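Local coordinates for arginine decarboxylase, A207R protein (Paramecium bursaria Chlorella virus 1, PDB 2NVA), which catalyses the pyridoxal 5'-phosphate-dependent decarboxylation of arginine to agmatine, as a viral member of the eukaryotic ornithine decarboxylase-like family, at residues D52-K57 / E259-L264; N7-H12 / K17-S22. One frame throughout, in Å; residues are numbered along the deposited sequence.

Contact 1. Residues D52-K57 / E259-L264; sequences DEVLLK and EHYSVL
The phenol ring of Y261 carries L55 on one face and the carboxylate of D52 at its edge. L55 CD1 sits almost exactly over the ring centre, 3.9 Å from the centroid of Y261 and 5° off the ring normal, a CH-pi contact, while L55 CB packs 3.7 Å from Y261 CE2. With CG anti to the backbone N (chi1 178°), the tyrosine reaches from its own segment to the first turn of helix 53-61. There Y261 OH donates to D52 OD1 at 2.7 Å, arriving 50° out of the carboxylate plane. The same oxygen is the N-cap acceptor of the helix, taking L55 N at 3.0 Å on its anti lone pair. Two donors thus grip OD1, and Y371 OH bonds to OD2, so the carboxylate is fixed at both oxygens; this would probably favour its ionised form. V54 CG1 packs beside the hydroxyl, 3.6 Å from Y261 OH. The contact joins the start of a helix of the TIM barrel to Y261, near the beginning of strand 262-274 of the mixed sheet. V27 of helix 24-37 touches both L55 and Y261, and P24 touches V54, so helix 24-37 packs against the junction as well.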
# COMPACT_ATOMS: atom_id res chain seq x y z
N ASP A 52 -8.91 -4.66 13.99
CA ASP A 52 -10.03 -3.93 14.57
C ASP A 52 -10.20 -4.33 16.04
O ASP A 52 -10.32 -5.50 16.37
CB ASP A 52 -11.29 -4.24 13.77
CG ASP A 52 -12.53 -3.57 14.34
OD1 ASP A 52 -13.23 -4.23 15.14
OD2 ASP A 52 -12.78 -2.40 14.01
N GLU A 53 -10.21 -3.34 16.93
CA GLU A 53 -10.20 -3.66 18.36
C GLU A 53 -11.46 -4.37 18.88
O GLU A 53 -11.37 -5.13 19.86
CB GLU A 53 -9.80 -2.46 19.23
CG GLU A 53 -10.80 -1.34 19.31
CD GLU A 53 -10.29 -0.20 20.21
OE1 GLU A 53 -11.03 0.24 21.11
OE2 GLU A 53 -9.12 0.24 20.00
N VAL A 54 -12.60 -4.14 18.23
CA VAL A 54 -13.83 -4.87 18.58
C VAL A 54 -13.73 -6.33 18.15
O VAL A 54 -14.17 -7.23 18.87
CB VAL A 54 -15.08 -4.17 18.00
CG1 VAL A 54 -16.33 -5.04 18.14
CG2 VAL A 54 -15.30 -2.83 18.69
N LEU A 55 -13.15 -6.56 16.97
CA LEU A 55 -12.93 -7.92 16.48
C LEU A 55 -12.02 -8.69 17.45
O LEU A 55 -12.31 -9.83 17.79
CB LEU A 55 -12.28 -7.90 15.09
CG LEU A 55 -11.97 -9.24 14.42
CD1 LEU A 55 -13.23 -10.08 14.24
CD2 LEU A 55 -11.26 -9.04 13.08
N LEU A 56 -10.94 -8.04 17.88
CA LEU A 56 -9.98 -8.69 18.77
C LEU A 56 -10.62 -8.99 20.13
O LEU A 56 -10.39 -10.05 20.69
CB LEU A 56 -8.73 -7.83 18.94
CG LEU A 56 -7.88 -7.53 17.71
CD1 LEU A 56 -6.70 -6.64 18.09
CD2 LEU A 56 -7.39 -8.81 17.01
N LYS A 57 -11.42 -8.06 20.64
CA LYS A 57 -12.13 -8.29 21.91
C LYS A 57 -13.13 -9.45 21.77
O LYS A 57 -13.30 -10.25 22.70
CB LYS A 57 -12.81 -7.01 22.41
CG LYS A 57 -13.63 -7.15 23.71
CD LYS A 57 -12.79 -7.70 24.86
CE LYS A 57 -13.54 -7.56 26.19
NZ LYS A 57 -12.92 -8.41 27.29
N GLU A 259 -12.87 -12.21 6.94
CA GLU A 259 -13.48 -11.87 5.63
C GLU A 259 -14.90 -11.30 5.76
O GLU A 259 -15.19 -10.21 5.26
CB GLU A 259 -13.47 -13.07 4.68
CG GLU A 259 -14.13 -12.77 3.32
CD GLU A 259 -14.04 -13.92 2.32
OE1 GLU A 259 -13.36 -14.94 2.61
OE2 GLU A 259 -14.65 -13.81 1.22
N HIS A 260 -15.78 -12.04 6.44
CA HIS A 260 -17.20 -11.70 6.47
C HIS A 260 -17.57 -10.74 7.59
O HIS A 260 -18.74 -10.39 7.76
CB HIS A 260 -18.04 -12.99 6.58
CG HIS A 260 -17.74 -13.98 5.50
ND1 HIS A 260 -17.94 -13.70 4.16
CD2 HIS A 260 -17.27 -15.25 5.55
CE1 HIS A 260 -17.59 -14.75 3.44
NE2 HIS A 260 -17.19 -15.70 4.26
N TYR A 261 -16.57 -10.33 8.35
CA TYR A 261 -16.79 -9.44 9.48
C TYR A 261 -17.39 -8.08 9.08
O TYR A 261 -18.19 -7.51 9.82
CB TYR A 261 -15.46 -9.23 10.22
CG TYR A 261 -15.51 -8.27 11.41
CD1 TYR A 261 -16.45 -8.41 12.43
CD2 TYR A 261 -14.56 -7.24 11.53
CE1 TYR A 261 -16.47 -7.54 13.52
CE2 TYR A 261 -14.56 -6.38 12.60
CZ TYR A 261 -15.52 -6.53 13.61
OH TYR A 261 -15.51 -5.67 14.68
N SER A 262 -16.97 -7.58 7.93
CA SER A 262 -17.29 -6.22 7.51
C SER A 262 -17.78 -6.15 6.07
O SER A 262 -17.44 -7.00 5.25
CB SER A 262 -16.06 -5.31 7.64
OG SER A 262 -15.55 -5.32 8.96
N VAL A 263 -18.59 -5.13 5.78
CA VAL A 263 -18.80 -4.68 4.40
C VAL A 263 -18.20 -3.28 4.32
O VAL A 263 -18.05 -2.62 5.34
CB VAL A 263 -20.30 -4.68 3.98
CG1 VAL A 263 -20.91 -6.09 4.13
CG2 VAL A 263 -21.12 -3.66 4.80
N LEU A 264 -17.84 -2.83 3.12
CA LEU A 264 -17.29 -1.48 2.95
C LEU A 264 -18.20 -0.66 2.04
O LEU A 264 -18.37 -1.00 0.89
CB LEU A 264 -15.87 -1.53 2.38
CG LEU A 264 -15.16 -0.19 2.12
CD1 LEU A 264 -15.18 0.75 3.33
CD2 LEU A 264 -13.70 -0.47 1.69

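Contact 2. Residues N7-H12 / K17-S22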
# COMPACT_ATOMS: atom_id res chain seq x y z
N ASN A 7 -30.16 2.21 6.65
CA ASN A 7 -30.57 2.84 7.91
C ASN A 7 -29.47 3.72 8.50
O ASN A 7 -29.76 4.78 9.04
CB ASN A 7 -31.04 1.80 8.93
CG ASN A 7 -32.39 1.19 8.56
OD1 ASN A 7 -32.79 0.20 9.17
ND2 ASN A 7 -33.10 1.75 7.58
N ILE A 8 -28.22 3.27 8.40
CA ILE A 8 -27.08 4.08 8.84
C ILE A 8 -27.00 5.40 8.08
O ILE A 8 -26.75 6.45 8.68
CB ILE A 8 -25.74 3.32 8.64
CG1 ILE A 8 -25.71 2.01 9.45
CG2 ILE A 8 -24.53 4.21 8.96
CD1 ILE A 8 -25.75 2.21 10.94
N LEU A 9 -27.19 5.34 6.77
CA LEU A 9 -27.13 6.53 5.93
C LEU A 9 -28.25 7.51 6.28
O LEU A 9 -28.04 8.72 6.27
CB LEU A 9 -27.22 6.17 4.44
CG LEU A 9 -25.98 5.46 3.89
CD1 LEU A 9 -26.30 4.82 2.53
CD2 LEU A 9 -24.78 6.44 3.80
N LYS A 10 -29.44 6.99 6.60
CA LYS A 10 -30.57 7.86 6.97
C LYS A 10 -30.37 8.49 8.35
O LYS A 10 -30.78 9.63 8.59
CB LYS A 10 -31.89 7.09 6.90
CG LYS A 10 -32.47 7.07 5.47
CD LYS A 10 -33.71 6.17 5.38
CE LYS A 10 -33.29 4.72 5.17
NZ LYS A 10 -34.28 3.71 5.74
N ALA A 11 -29.75 7.73 9.25
CA ALA A 11 -29.46 8.20 10.60
C ALA A 11 -28.26 9.15 10.66
O ALA A 11 -28.16 9.99 11.56
CB ALA A 11 -29.24 7.00 11.53
N HIS A 12 -27.36 9.04 9.68
CA HIS A 12 -26.17 9.89 9.57
C HIS A 12 -26.16 10.56 8.19
O HIS A 12 -25.32 10.22 7.34
CB HIS A 12 -24.89 9.06 9.81
CG HIS A 12 -24.83 8.47 11.18
ND1 HIS A 12 -25.47 7.29 11.52
CD2 HIS A 12 -24.25 8.92 12.32
CE1 HIS A 12 -25.28 7.04 12.81
NE2 HIS A 12 -24.54 8.01 13.31
N LYS A 17 -17.22 10.29 4.44
CA LYS A 17 -16.17 9.27 4.29
C LYS A 17 -16.77 7.90 3.97
O LYS A 17 -17.90 7.62 4.34
CB LYS A 17 -15.37 9.09 5.58
CG LYS A 17 -14.75 10.33 6.16
CD LYS A 17 -13.96 9.91 7.39
CE LYS A 17 -13.74 11.04 8.36
NZ LYS A 17 -12.84 12.07 7.80
N SER A 18 -15.99 7.05 3.30
CA SER A 18 -16.37 5.65 3.16
C SER A 18 -16.42 5.04 4.57
O SER A 18 -15.81 5.58 5.49
CB SER A 18 -15.39 4.90 2.29
OG SER A 18 -14.09 4.91 2.88
N PHE A 19 -17.15 3.95 4.73
CA PHE A 19 -17.30 3.37 6.08
C PHE A 19 -17.46 1.86 6.06
O PHE A 19 -18.13 1.31 5.18
CB PHE A 19 -18.43 4.06 6.89
CG PHE A 19 -19.82 3.94 6.27
CD1 PHE A 19 -20.69 2.91 6.67
CD2 PHE A 19 -20.28 4.87 5.33
CE1 PHE A 19 -21.98 2.81 6.13
CE2 PHE A 19 -21.55 4.77 4.77
CZ PHE A 19 -22.41 3.74 5.18
N TYR A 20 -16.82 1.21 7.03
CA TYR A 20 -17.00 -0.21 7.26
C TYR A 20 -18.19 -0.41 8.17
O TYR A 20 -18.38 0.36 9.12
CB TYR A 20 -15.76 -0.80 7.94
CG TYR A 20 -14.56 -0.85 7.03
CD1 TYR A 20 -14.30 -1.98 6.24
CD2 TYR A 20 -13.69 0.23 6.94
CE1 TYR A 20 -13.20 -2.03 5.39
CE2 TYR A 20 -12.59 0.20 6.08
CZ TYR A 20 -12.35 -0.94 5.31
OH TYR A 20 -11.25 -0.98 4.47
N VAL A 21 -19.01 -1.42 7.87
CA VAL A 21 -20.07 -1.85 8.79
C VAL A 21 -19.68 -3.24 9.26
O VAL A 21 -19.66 -4.18 8.46
CB VAL A 21 -21.48 -1.86 8.14
CG1 VAL A 21 -22.54 -2.34 9.16
CG2 VAL A 21 -21.81 -0.49 7.56
N SER A 22 -19.36 -3.35 10.55
CA SER A 22 -18.74 -4.55 11.10
C SER A 22 -19.67 -5.24 12.08
O SER A 22 -20.33 -4.56 12.87
CB SER A 22 -17.42 -4.19 11.78
OG SER A 22 -16.56 -3.57 10.83
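Apolar packing carries the contact between helix 2-11 and strand 18-22, where the F19 ring meets I8 and L9. L9 CD2 lies near the plane of the ring, at its edge, 3.8 Å from both F19 CE2 and F19 CZ. L9 CG is turned anti to the carbonyl carbon, beside the backbone N (chi1 -70°), which brings the CD2 branch to the phenyl rim although CB does not point at the strand. I8, whose CB does point across, offers its CG2 methyl 4.1 Å from F19 CE1, the two side chains running past each other in opposite directions. F19 CG stands between its own N and carbonyl carbon (chi1 61°), the rotamer that places the ring against the helix.

The last turn of the helix is closed by a pair of hydrogen bonds to I8 O, from the backbone N of H12 at 2.8 Å and from H12 ND1 at 3.2 Å. H12 ND1 approaches in the carbonyl plane, on a lone pair, and I8 O in turn lies in the plane of the imidazole. This second bond helps to set the rotation of the H12 ring where the chain leaves the helix.

Among aromatic neighbours, F19 meets Y370 edge-to-face and W344 at an inclined angle, while Y370 also touches I8 and H12. Away from the cofactor site, the arrangement is an N-terminal helix packed by its apolar side on the beta domain that accompanies the TIM barrel in ornithine decarboxylase-like enzymes.

From the N terminus, helix 2-11 is followed by a short turn, with four residues between the two segments, that leads back to strand 18-22, and contact 2 closes this short loop first. Contact 1 follows in series, neither nested in contact 2 nor crossing it: its 201 intervening residues span most of the TIM barrel, from helix 53-61 round to the return into the mixed sheet. The two contacts, with centres about 15 Å apart, meet where strands 18-22 and 262-274 run antiparallel. V21 N lies 3.0 Å from V263 O and S22 OG 2.8 Å from S262 OG, both probable hydrogen bonds. Together, contacts 1 and 2 tie barrel and N-terminal helix to adjoining strands of one sheet.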